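Local coordinates for protein tRNA (guanine(9)-N1)-methyltransferase (Schizosaccharomyces pombe, PDB 4JWH) that transfers a methyl group from S-adenosyl-L-methionine to N1 of guanosine 9 in cytoplasmic tRNA, as a monomeric enzyme, at residues V107-F112 with Q225-E230; E180-Q185 with D206-I211; K237-E242 with K272-V277. All blocks are in the same frame, centred on the assembly; numbering follows the deposited sequence.

In the fold
From the N terminus, the chain enters contact 1 at strand 105-109, inside the parallel sheet, and closes it more than a hundred residues later at helix 223-231. Contact 2 is nested within that loop: residues 180-185, at the end of helix 178-181, meet the start of strand 208-212 after a much shorter excursion. The two touch, because strands 105-109 and 208-212 are sheet neighbours, with Val-107 hydrogen-bonded through its backbone to Tyr-209 and Ile-211. Contact 3 follows in series, joining the loop after strand 234-236 to the C-terminal helix 270-277. It does not touch the other two, but contacts 2 and 3 both reach S-adenosyl-L-homocysteine.

Contact 1 of 3, residues V107-F112 with Q225-E230; sequences VLDCAF and QNKASE
Asp-109 and Lys-227 reach for each other with CG anti to the backbone N in both residues (chi1 172° and 175°), and the lysine stays extended all the way out, which carries NZ from helix 223-231 to the end of strand 105-109. There NZ forms a salt bridge with the carboxylate, coming in on the syn lone pair of Asp-109 OD2 at 2.7 Å from Lys-227 NZ. The second oxygen is a weaker acceptor, Asp-109 OD1 lying 3.2 Å from Lys-227 NZ, and it also takes a weak bond from the backbone N of Ala-111. Tyr-191, through its hydroxyl, is the main polar partner of Asp-109 OD2, and the lysine adds to it; OD2 thus has two hydrogen-bonding partners, and OD1 only weak ones among these residues.

Beside the bridge, Ala-111 and Phe-112 bring carbon atoms up to the lysine end. Ala-111 CB sits 3.4 Å from Lys-227 NZ, and Phe-112 brings its far rim up obliquely, CZ being 3.8 Å from Lys-227 NZ and 4.0 Å from Lys-227 CD. Tyr-178 touches both Asp-109 and Lys-227. With an alanine in place of Lys-227, the carboxylate of Asp-109 would probably be left without its cationic mate, and the rim of Phe-112 would lose the aliphatic chain beside it.

Phe-112 also lies close to Gly-212 and Cys-224, both S-adenosyl-L-methionine-binding residues. The bridge ties the C-terminal end of a central parallel strand to helix 223-231, which carries the cofactor-binding Cys-224, in the SPOUT-type α/β fold of the class IV-like methyltransferases.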
loop_
_atom_site.group_PDB
_atom_site.type_symbol
_atom_site.label_atom_id
_atom_site.label_comp_id
_atom_site.label_asym_id
_atom_site.label_seq_id
_atom_site.Cartn_x
_atom_site.Cartn_y
_atom_site.Cartn_z
ATOM N N VAL A 107 -4.523 1.809 2.817
ATOM C CA VAL A 107 -3.849 1.969 4.108
ATOM C C VAL A 107 -2.427 1.406 4.074
ATOM O O VAL A 107 -2.225 0.206 3.787
ATOM C CB VAL A 107 -4.612 1.220 5.225
ATOM C CG1 VAL A 107 -3.872 1.273 6.526
ATOM C CG2 VAL A 107 -6.062 1.738 5.369
ATOM N N LEU A 108 -1.451 2.247 4.422
ATOM C CA LEU A 108 -0.139 1.729 4.768
ATOM C C LEU A 108 -0.123 1.398 6.267
ATOM O O LEU A 108 -0.243 2.304 7.133
ATOM C CB LEU A 108 0.969 2.702 4.359
ATOM C CG LEU A 108 0.863 3.283 2.940
ATOM C CD1 LEU A 108 1.997 4.242 2.615
ATOM C CD2 LEU A 108 0.703 2.188 1.848
ATOM N N ASP A 109 -0.034 0.094 6.566
ATOM C CA ASP A 109 -0.050 -0.386 7.938
ATOM C C ASP A 109 1.372 -0.260 8.475
ATOM O O ASP A 109 2.233 -1.092 8.187
ATOM C CB ASP A 109 -0.529 -1.843 8.013
ATOM C CG ASP A 109 -0.390 -2.454 9.409
ATOM O OD1 ASP A 109 -0.252 -1.723 10.423
ATOM O OD2 ASP A 109 -0.476 -3.689 9.498
ATOM N N CYS A 110 1.606 0.792 9.252
ATOM C CA CYS A 110 2.951 1.080 9.710
ATOM C C CYS A 110 3.215 0.575 11.121
ATOM O O CYS A 110 3.899 1.230 11.879
ATOM C CB CYS A 110 3.256 2.588 9.617
ATOM S SG CYS A 110 3.142 3.310 7.961
ATOM N N ALA A 111 2.712 -0.605 11.446
ATOM C CA ALA A 111 2.874 -1.193 12.771
ATOM C C ALA A 111 4.147 -1.981 13.014
ATOM O O ALA A 111 4.287 -2.590 14.084
ATOM C CB ALA A 111 1.643 -2.084 13.106
ATOM N N PHE A 112 5.090 -1.977 12.068
ATOM C CA PHE A 112 6.225 -2.949 12.139
ATOM C C PHE A 112 7.614 -2.314 12.339
ATOM O O PHE A 112 8.636 -2.939 12.054
ATOM C CB PHE A 112 6.249 -3.851 10.892
ATOM C CG PHE A 112 4.902 -4.362 10.498
ATOM C CD1 PHE A 112 4.305 -5.416 11.203
ATOM C CD2 PHE A 112 4.209 -3.776 9.441
ATOM C CE1 PHE A 112 3.034 -5.876 10.854
ATOM C CE2 PHE A 112 2.954 -4.231 9.081
ATOM C CZ PHE A 112 2.359 -5.284 9.791
ATOM N N GLN A 225 -0.177 -11.969 6.603
ATOM C CA GLN A 225 -1.239 -12.947 6.561
ATOM C C GLN A 225 -1.676 -13.294 7.988
ATOM O O GLN A 225 -2.869 -13.393 8.255
ATOM C CB GLN A 225 -0.825 -14.197 5.756
ATOM C CG GLN A 225 -1.890 -15.334 5.705
ATOM C CD GLN A 225 -3.162 -14.974 4.909
ATOM O OE1 GLN A 225 -3.123 -14.202 3.964
ATOM N NE2 GLN A 225 -4.286 -15.558 5.297
ATOM N N ASN A 226 -0.718 -13.462 8.900
ATOM C CA ASN A 226 -1.047 -13.907 10.267
ATOM C C ASN A 226 -1.788 -12.854 11.048
ATOM O O ASN A 226 -2.697 -13.135 11.812
ATOM C CB ASN A 226 0.233 -14.273 11.035
ATOM C CG ASN A 226 0.751 -15.662 10.666
ATOM O OD1 ASN A 226 -0.006 -16.494 10.200
ATOM N ND2 ASN A 226 2.057 -15.881 10.814
ATOM N N LYS A 227 -1.356 -11.626 10.860
ATOM C CA LYS A 227 -1.901 -10.490 11.555
ATOM C C LYS A 227 -3.376 -10.310 11.186
ATOM O O LYS A 227 -4.225 -10.201 12.058
ATOM C CB LYS A 227 -1.093 -9.237 11.195
ATOM C CG LYS A 227 -1.691 -7.963 11.814
ATOM C CD LYS A 227 -0.848 -6.765 11.566
ATOM C CE LYS A 227 -1.489 -5.562 12.245
ATOM N NZ LYS A 227 -0.557 -4.420 12.143
ATOM N N ALA A 228 -3.669 -10.324 9.888
ATOM C CA ALA A 228 -5.035 -10.103 9.407
ATOM C C ALA A 228 -5.964 -11.265 9.777
ATOM O O ALA A 228 -7.113 -11.020 10.162
ATOM C CB ALA A 228 -5.062 -9.840 7.884
ATOM N N SER A 229 -5.471 -12.507 9.677
ATOM C CA SER A 229 -6.261 -13.680 10.112
ATOM C C SER A 229 -6.659 -13.586 11.569
ATOM O O SER A 229 -7.846 -13.770 11.913
ATOM C CB SER A 229 -5.497 -14.996 9.898
ATOM O OG SER A 229 -5.088 -15.066 8.564
ATOM N N GLU A 230 -5.689 -13.271 12.430
ATOM C CA GLU A 230 -5.982 -13.127 13.864
ATOM C C GLU A 230 -7.052 -12.077 14.110
ATOM O O GLU A 230 -7.849 -12.210 15.046
ATOM C CB GLU A 230 -4.719 -12.814 14.670
ATOM C CG GLU A 230 -4.831 -12.994 16.192
ATOM C CD GLU A 230 -5.547 -11.851 16.910
ATOM O OE1 GLU A 230 -6.080 -12.077 18.019
ATOM O OE2 GLU A 230 -5.604 -10.731 16.377
#

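Contact 2 of 3, residues E180-Q185 with D206-I211; sequences EEFESQ and DKIYII. With SAH (S-adenosyl-L-homocysteine), chain C.
Ile-208 gives up the most surface here, and nearly all of the contact runs through its CD1 methyl and the ring of Phe-182. With CG1 beside the backbone N and the branch extended from there (chi2 168°), CD1 lies just beyond the rim of the ring beside CD2, 3.5 Å from Phe-182 CD2. The ring carbons flanking CD2 share the same methyl, Phe-182 CG and CE2 each being 3.9 Å from Ile-208 CD1. The other branch, Ile-208 CG2, is on the same side of the ring as CD1 and stands over the face.

The opposite face of the ring is taken by its own neighbour: Glu-181 CG rests 3.7 Å above the plane, offset toward the rim. Phe-145 adds an edge-to-face meeting of rings, and Val-107 on the adjoining strand packs against Phe-182 as well.

Gln-185 plays a smaller part. Its CB comes within 4.0 Å of Ile-208 CD1, and its backbone N bonds to Phe-182 O at 3.0 Å, folding the chain back just after Phe-182 has left the helix, so that both residues reach the one methyl.

At the other end of this strand, Ile-211 approaches the bound product, its CA 3.4 Å from O2' of S-adenosyl-L-homocysteine. The contact packs the turn after helix 178-181 on one face of the parallel sheet of the SPOUT α/β fold, whose strand 208-212 runs on to the cofactor pocket.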
loop_
_atom_site.group_PDB
_atom_site.type_symbol
_atom_site.label_atom_id
_atom_site.label_comp_id
_atom_site.label_asym_id
_atom_site.label_seq_id
_atom_site.Cartn_x
_atom_site.Cartn_y
_atom_site.Cartn_z
ATOM N N GLU A 180 -8.583 0.424 14.500
ATOM C CA GLU A 180 -9.166 1.532 15.241
ATOM C C GLU A 180 -9.818 2.515 14.306
ATOM O O GLU A 180 -10.981 2.845 14.490
ATOM C CB GLU A 180 -8.120 2.230 16.138
ATOM C CG GLU A 180 -7.651 1.341 17.284
ATOM C CD GLU A 180 -6.504 1.928 18.111
ATOM O OE1 GLU A 180 -6.508 1.679 19.341
ATOM O OE2 GLU A 180 -5.592 2.593 17.567
ATOM N N GLU A 181 -9.071 2.970 13.295
ATOM C CA GLU A 181 -9.553 3.974 12.372
ATOM C C GLU A 181 -10.777 3.521 11.547
ATOM O O GLU A 181 -11.665 4.335 11.254
ATOM C CB GLU A 181 -8.389 4.471 11.496
ATOM C CG GLU A 181 -8.734 5.470 10.411
ATOM C CD GLU A 181 -9.009 6.874 10.937
ATOM O OE1 GLU A 181 -9.777 7.590 10.265
ATOM O OE2 GLU A 181 -8.463 7.256 12.000
ATOM N N PHE A 182 -10.822 2.234 11.202
ATOM C CA PHE A 182 -11.905 1.663 10.368
ATOM C C PHE A 182 -12.731 0.555 11.048
ATOM O O PHE A 182 -13.204 -0.360 10.393
ATOM C CB PHE A 182 -11.342 1.156 9.028
ATOM C CG PHE A 182 -10.686 2.238 8.204
ATOM C CD1 PHE A 182 -9.297 2.347 8.155
ATOM C CD2 PHE A 182 -11.466 3.192 7.543
ATOM C CE1 PHE A 182 -8.691 3.374 7.406
ATOM C CE2 PHE A 182 -10.871 4.209 6.779
ATOM C CZ PHE A 182 -9.490 4.306 6.711
ATOM N N GLU A 183 -12.895 0.648 12.366
ATOM C CA GLU A 183 -13.681 -0.324 13.154
ATOM C C GLU A 183 -15.086 -0.584 12.587
ATOM O O GLU A 183 -15.497 -1.749 12.429
ATOM C CB GLU A 183 -13.759 0.118 14.630
ATOM C CG GLU A 183 -14.208 -0.994 15.601
ATOM C CD GLU A 183 -15.729 -1.138 15.681
ATOM O OE1 GLU A 183 -16.455 -0.136 15.476
ATOM O OE2 GLU A 183 -16.195 -2.271 15.949
ATOM N N SER A 184 -15.799 0.493 12.267
ATOM C CA SER A 184 -17.142 0.405 11.693
ATOM C C SER A 184 -17.169 -0.203 10.271
ATOM O O SER A 184 -18.200 -0.714 9.836
ATOM C CB SER A 184 -17.794 1.786 11.684
ATOM O OG SER A 184 -17.402 2.503 10.513
ATOM N N GLN A 185 -16.034 -0.164 9.574
ATOM C CA GLN A 185 -15.934 -0.701 8.224
ATOM C C GLN A 185 -15.064 -1.942 8.186
ATOM O O GLN A 185 -14.520 -2.285 7.143
ATOM C CB GLN A 185 -15.333 0.343 7.274
ATOM C CG GLN A 185 -15.997 1.704 7.316
ATOM C CD GLN A 185 -15.295 2.678 8.243
ATOM O OE1 GLN A 185 -14.882 2.322 9.342
ATOM N NE2 GLN A 185 -15.152 3.914 7.797
ATOM N N ASP A 206 -15.983 0.427 -2.671
ATOM C CA ASP A 206 -16.404 0.611 -1.272
ATOM C C ASP A 206 -15.445 -0.072 -0.276
ATOM O O ASP A 206 -15.671 -0.034 0.952
ATOM C CB ASP A 206 -17.911 0.271 -1.046
ATOM C CG ASP A 206 -18.220 -1.206 -1.249
ATOM O OD1 ASP A 206 -19.162 -1.740 -0.613
ATOM O OD2 ASP A 206 -17.491 -1.856 -2.037
ATOM N N LYS A 207 -14.331 -0.609 -0.794
ATOM C CA LYS A 207 -13.395 -1.340 0.059
ATOM C C LYS A 207 -12.130 -0.558 0.462
ATOM O O LYS A 207 -11.817 0.524 -0.064
ATOM C CB LYS A 207 -13.028 -2.695 -0.583
ATOM C CG LYS A 207 -14.262 -3.619 -0.824
ATOM C CD LYS A 207 -14.769 -4.221 0.468
ATOM C CE LYS A 207 -15.981 -5.091 0.251
ATOM N NZ LYS A 207 -15.715 -6.171 -0.742
ATOM N N ILE A 208 -11.398 -1.130 1.408
ATOM C CA ILE A 208 -10.289 -0.446 1.995
ATOM C C ILE A 208 -9.176 -1.454 1.945
ATOM O O ILE A 208 -9.294 -2.517 2.538
ATOM C CB ILE A 208 -10.620 0.003 3.436
ATOM C CG1 ILE A 208 -11.814 0.979 3.423
ATOM C CG2 ILE A 208 -9.396 0.613 4.085
ATOM C CD1 ILE A 208 -12.385 1.256 4.806
ATOM N N TYR A 209 -8.123 -1.147 1.193
ATOM C CA TYR A 209 -7.048 -2.137 0.924
ATOM C C TYR A 209 -5.857 -1.801 1.760
ATOM O O TYR A 209 -5.467 -0.661 1.793
ATOM C CB TYR A 209 -6.693 -2.166 -0.585
ATOM C CG TYR A 209 -7.893 -2.673 -1.334
ATOM C CD1 TYR A 209 -8.188 -4.037 -1.347
ATOM C CD2 TYR A 209 -8.792 -1.786 -1.932
ATOM C CE1 TYR A 209 -9.332 -4.522 -2.005
ATOM C CE2 TYR A 209 -9.939 -2.254 -2.572
ATOM C CZ TYR A 209 -10.199 -3.623 -2.593
ATOM O OH TYR A 209 -11.313 -4.109 -3.223
ATOM N N ILE A 210 -5.299 -2.786 2.457
ATOM C CA ILE A 210 -4.158 -2.543 3.341
ATOM C C ILE A 210 -2.880 -3.094 2.722
ATOM O O ILE A 210 -2.858 -4.226 2.261
ATOM C CB ILE A 210 -4.351 -3.183 4.728
ATOM C CG1 ILE A 210 -5.687 -2.726 5.358
ATOM C CG2 ILE A 210 -3.192 -2.815 5.684
ATOM C CD1 ILE A 210 -6.208 -3.719 6.404
ATOM N N ILE A 211 -1.822 -2.285 2.737
ATOM C CA ILE A 211 -0.455 -2.727 2.399
ATOM C C ILE A 211 0.383 -2.737 3.680
ATOM O O ILE A 211 0.383 -1.743 4.433
ATOM C CB ILE A 211 0.200 -1.797 1.347
ATOM C CG1 ILE A 211 -0.727 -1.651 0.116
ATOM C CG2 ILE A 211 1.607 -2.313 0.971
ATOM C CD1 ILE A 211 -0.334 -0.557 -0.869
HETATM N N SAH C . 6.896 -10.674 4.790
HETATM C CA SAH C . 6.170 -9.422 4.638
HETATM C CB SAH C . 6.862 -8.659 3.478
HETATM C CG SAH C . 5.882 -7.984 2.612
HETATM S SD SAH C . 6.256 -6.898 1.292
HETATM C C SAH C . 4.684 -9.757 4.631
HETATM O O SAH C . 3.826 -9.184 4.030
HETATM O OXT SAH C . 4.286 -10.637 5.334
HETATM C "C5'" SAH C . 5.327 -5.488 1.740
HETATM C "C4'" SAH C . 3.831 -5.488 1.444
HETATM O "O4'" SAH C . 3.543 -5.468 0.080
HETATM C "C3'" SAH C . 3.004 -6.647 2.014
HETATM O "O3'" SAH C . 2.690 -6.476 3.365
HETATM C "C2'" SAH C . 1.804 -6.691 1.134
HETATM O "O2'" SAH C . 0.867 -5.794 1.637
HETATM C "C1'" SAH C . 2.392 -6.220 -0.170
HETATM N N9 SAH C . 2.639 -7.310 -1.128
HETATM C C8 SAH C . 3.793 -7.662 -1.620
HETATM N N7 SAH C . 3.690 -8.617 -2.506
HETATM C C5 SAH C . 2.424 -8.873 -2.623
HETATM C C6 SAH C . 1.589 -9.791 -3.400
HETATM N N6 SAH C . 2.134 -10.633 -4.239
HETATM N N1 SAH C . 0.291 -9.745 -3.223
HETATM C C2 SAH C . -0.265 -8.896 -2.377
HETATM N N3 SAH C . 0.414 -8.057 -1.636
HETATM C C4 SAH C . 1.737 -7.991 -1.714
#

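Contact 3 of 3, residues K237-E242 with K272-V277; sequences KLPIDE and KAFMEV. With SAH (S-adenosyl-L-homocysteine), chain C.
Pro-239 and Ile-240 meet Phe-274 where an irregular loop runs past a helix, the CA atoms of Ile-240 and Phe-274 lying 7.9 Å apart. Residues 237-242 have no regular structure, but Pro-239 is the centre of an inverse gamma turn, closed by a weak bond from Ile-240 N to Leu-238 O. The partner, 272-277, is helical throughout.

At the first residue of the turn the loop holds the adenine: Leu-238 N donates to N1 of S-adenosyl-L-homocysteine over 3.0 Å, almost straight at 173°, while Leu-238 CG packs nearby, 3.7 Å from the same N1. Such main-chain recognition of adenine is characteristic of the C-terminal trefoil-knot cofactor site of SPOUT methyltransferases, and Leu-238 is a known S-adenosyl-L-methionine contact.

Within 272-277, Phe-274 alone reaches across. With CG beside its backbone N (chi1 -61°), the ring projects at the turn, and Pro-239 O lies at its edge, near the plane, 3.4 Å from Phe-274 CE2. Pro-239 CD stands 4.1 Å from Phe-274 CZ, and Ile-240 CG1 comes to 3.9 Å from that same CZ. Ile-240 also faces the ligand, its CD1 3.9 Å from N6 of S-adenosyl-L-homocysteine, so one side chain bridges phenyl and adenine. Ile-260 and Tyr-243 pack on Phe-274 as well, and Trp-270 of the same helix touches Leu-238 and Pro-239.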
loop_
_atom_site.group_PDB
_atom_site.type_symbol
_atom_site.label_atom_id
_atom_site.label_comp_id
_atom_site.label_asym_id
_atom_site.label_seq_id
_atom_site.Cartn_x
_atom_site.Cartn_y
_atom_site.Cartn_z
ATOM N N LYS A 237 -3.924 -12.008 -2.415
ATOM C CA LYS A 237 -2.698 -11.723 -3.143
ATOM C C LYS A 237 -2.991 -11.174 -4.526
ATOM O O LYS A 237 -4.045 -11.439 -5.096
ATOM C CB LYS A 237 -1.842 -12.974 -3.270
ATOM C CG LYS A 237 -2.453 -14.029 -4.167
ATOM C CD LYS A 237 -1.648 -15.287 -4.068
ATOM C CE LYS A 237 -2.480 -16.516 -4.493
ATOM N NZ LYS A 237 -1.487 -17.374 -5.188
ATOM N N LEU A 238 -2.044 -10.417 -5.066
ATOM C CA LEU A 238 -2.138 -9.876 -6.406
ATOM C C LEU A 238 -2.178 -11.026 -7.425
ATOM O O LEU A 238 -1.534 -12.070 -7.204
ATOM C CB LEU A 238 -0.944 -8.961 -6.704
ATOM C CG LEU A 238 -0.941 -7.594 -5.994
ATOM C CD1 LEU A 238 0.329 -6.844 -6.302
ATOM C CD2 LEU A 238 -2.151 -6.781 -6.420
ATOM N N PRO A 239 -2.932 -10.845 -8.529
ATOM C CA PRO A 239 -3.038 -11.930 -9.530
ATOM C C PRO A 239 -1.785 -11.999 -10.417
ATOM O O PRO A 239 -1.856 -11.925 -11.648
ATOM C CB PRO A 239 -4.291 -11.555 -10.323
ATOM C CG PRO A 239 -4.376 -10.047 -10.219
ATOM C CD PRO A 239 -3.739 -9.662 -8.895
ATOM N N ILE A 240 -0.644 -12.129 -9.767
ATOM C CA ILE A 240 0.647 -12.011 -10.429
ATOM C C ILE A 240 0.878 -13.217 -11.336
ATOM O O ILE A 240 1.124 -13.054 -12.534
ATOM C CB ILE A 240 1.781 -11.843 -9.400
ATOM C CG1 ILE A 240 1.866 -10.395 -8.950
ATOM C CG2 ILE A 240 3.105 -12.255 -9.986
ATOM C CD1 ILE A 240 3.021 -10.110 -8.033
ATOM N N ASP A 241 0.780 -14.416 -10.772
ATOM C CA ASP A 241 0.799 -15.629 -11.582
ATOM C C ASP A 241 -0.346 -15.486 -12.589
ATOM O O ASP A 241 -1.392 -14.926 -12.247
ATOM C CB ASP A 241 0.607 -16.867 -10.696
ATOM N N GLU A 242 -0.178 -15.960 -13.819
ATOM C CA GLU A 242 0.976 -16.729 -14.256
ATOM C C GLU A 242 1.915 -15.910 -15.144
ATOM O O GLU A 242 2.626 -16.465 -15.997
ATOM C CB GLU A 242 0.499 -17.986 -15.015
ATOM N N LYS A 272 -1.436 -4.829 -17.898
ATOM C CA LYS A 272 -0.847 -3.542 -18.212
ATOM C C LYS A 272 -0.149 -2.948 -16.999
ATOM O O LYS A 272 0.918 -2.362 -17.131
ATOM C CB LYS A 272 -1.876 -2.560 -18.748
ATOM C CG LYS A 272 -1.216 -1.471 -19.561
ATOM C CD LYS A 272 -2.217 -0.666 -20.333
ATOM C CE LYS A 272 -1.507 0.516 -20.988
ATOM N NZ LYS A 272 -2.479 1.349 -21.755
ATOM N N ALA A 273 -0.780 -3.070 -15.832
ATOM C CA ALA A 273 -0.253 -2.514 -14.591
ATOM C C ALA A 273 1.078 -3.209 -14.257
ATOM O O ALA A 273 2.089 -2.544 -13.965
ATOM C CB ALA A 273 -1.268 -2.703 -13.479
ATOM N N PHE A 274 1.085 -4.542 -14.336
ATOM C CA PHE A 274 2.321 -5.294 -14.148
ATOM C C PHE A 274 3.388 -4.882 -15.188
ATOM O O PHE A 274 4.537 -4.664 -14.845
ATOM C CB PHE A 274 2.079 -6.817 -14.242
ATOM C CG PHE A 274 1.133 -7.358 -13.217
ATOM C CD1 PHE A 274 1.121 -6.869 -11.926
ATOM C CD2 PHE A 274 0.267 -8.412 -13.541
ATOM C CE1 PHE A 274 0.257 -7.403 -10.973
ATOM C CE2 PHE A 274 -0.595 -8.948 -12.591
ATOM C CZ PHE A 274 -0.596 -8.434 -11.303
ATOM N N MET A 275 2.991 -4.771 -16.451
ATOM C CA MET A 275 3.931 -4.430 -17.532
ATOM C C MET A 275 4.607 -3.085 -17.302
ATOM O O MET A 275 5.792 -2.893 -17.611
ATOM C CB MET A 275 3.255 -4.522 -18.900
ATOM C CG MET A 275 2.931 -5.973 -19.284
ATOM S SD MET A 275 2.121 -6.149 -20.885
ATOM C CE MET A 275 3.560 -6.176 -21.971
ATOM N N GLU A 276 3.868 -2.178 -16.683
ATOM C CA GLU A 276 4.377 -0.855 -16.394
ATOM C C GLU A 276 5.267 -0.834 -15.147
ATOM O O GLU A 276 6.287 -0.163 -15.117
ATOM C CB GLU A 276 3.201 0.125 -16.258
ATOM C CG GLU A 276 3.561 1.572 -16.520
ATOM C CD GLU A 276 4.047 1.817 -17.945
ATOM O OE1 GLU A 276 3.338 1.437 -18.919
ATOM O OE2 GLU A 276 5.153 2.396 -18.082
ATOM N N VAL A 277 4.900 -1.584 -14.119
ATOM C CA VAL A 277 5.625 -1.467 -12.856
ATOM C C VAL A 277 6.741 -2.496 -12.772
ATOM O O VAL A 277 7.800 -2.228 -12.235
ATOM C CB VAL A 277 4.657 -1.577 -11.662
ATOM C CG1 VAL A 277 5.388 -1.641 -10.355
ATOM C CG2 VAL A 277 3.666 -0.406 -11.696
HETATM N N SAH C . 6.896 -10.674 4.790
HETATM C CA SAH C . 6.170 -9.422 4.638
HETATM C CB SAH C . 6.862 -8.659 3.478
HETATM C CG SAH C . 5.882 -7.984 2.612
HETATM S SD SAH C . 6.256 -6.898 1.292
HETATM C C SAH C . 4.684 -9.757 4.631
HETATM O O SAH C . 3.826 -9.184 4.030
HETATM O OXT SAH C . 4.286 -10.637 5.334
HETATM C "C5'" SAH C . 5.327 -5.488 1.740
HETATM C "C4'" SAH C . 3.831 -5.488 1.444
HETATM O "O4'" SAH C . 3.543 -5.468 0.080
HETATM C "C3'" SAH C . 3.004 -6.647 2.014
HETATM O "O3'" SAH C . 2.690 -6.476 3.365
HETATM C "C2'" SAH C . 1.804 -6.691 1.134
HETATM O "O2'" SAH C . 0.867 -5.794 1.637
HETATM C "C1'" SAH C . 2.392 -6.220 -0.170
HETATM N N9 SAH C . 2.639 -7.310 -1.128
HETATM C C8 SAH C . 3.793 -7.662 -1.620
HETATM N N7 SAH C . 3.690 -8.617 -2.506
HETATM C C5 SAH C . 2.424 -8.873 -2.623
HETATM C C6 SAH C . 1.589 -9.791 -3.400
HETATM N N6 SAH C . 2.134 -10.633 -4.239
HETATM N N1 SAH C . 0.291 -9.745 -3.223
HETATM C C2 SAH C . -0.265 -8.896 -2.377
HETATM N N3 SAH C . 0.414 -8.057 -1.636
HETATM C C4 SAH C . 1.737 -7.991 -1.714
#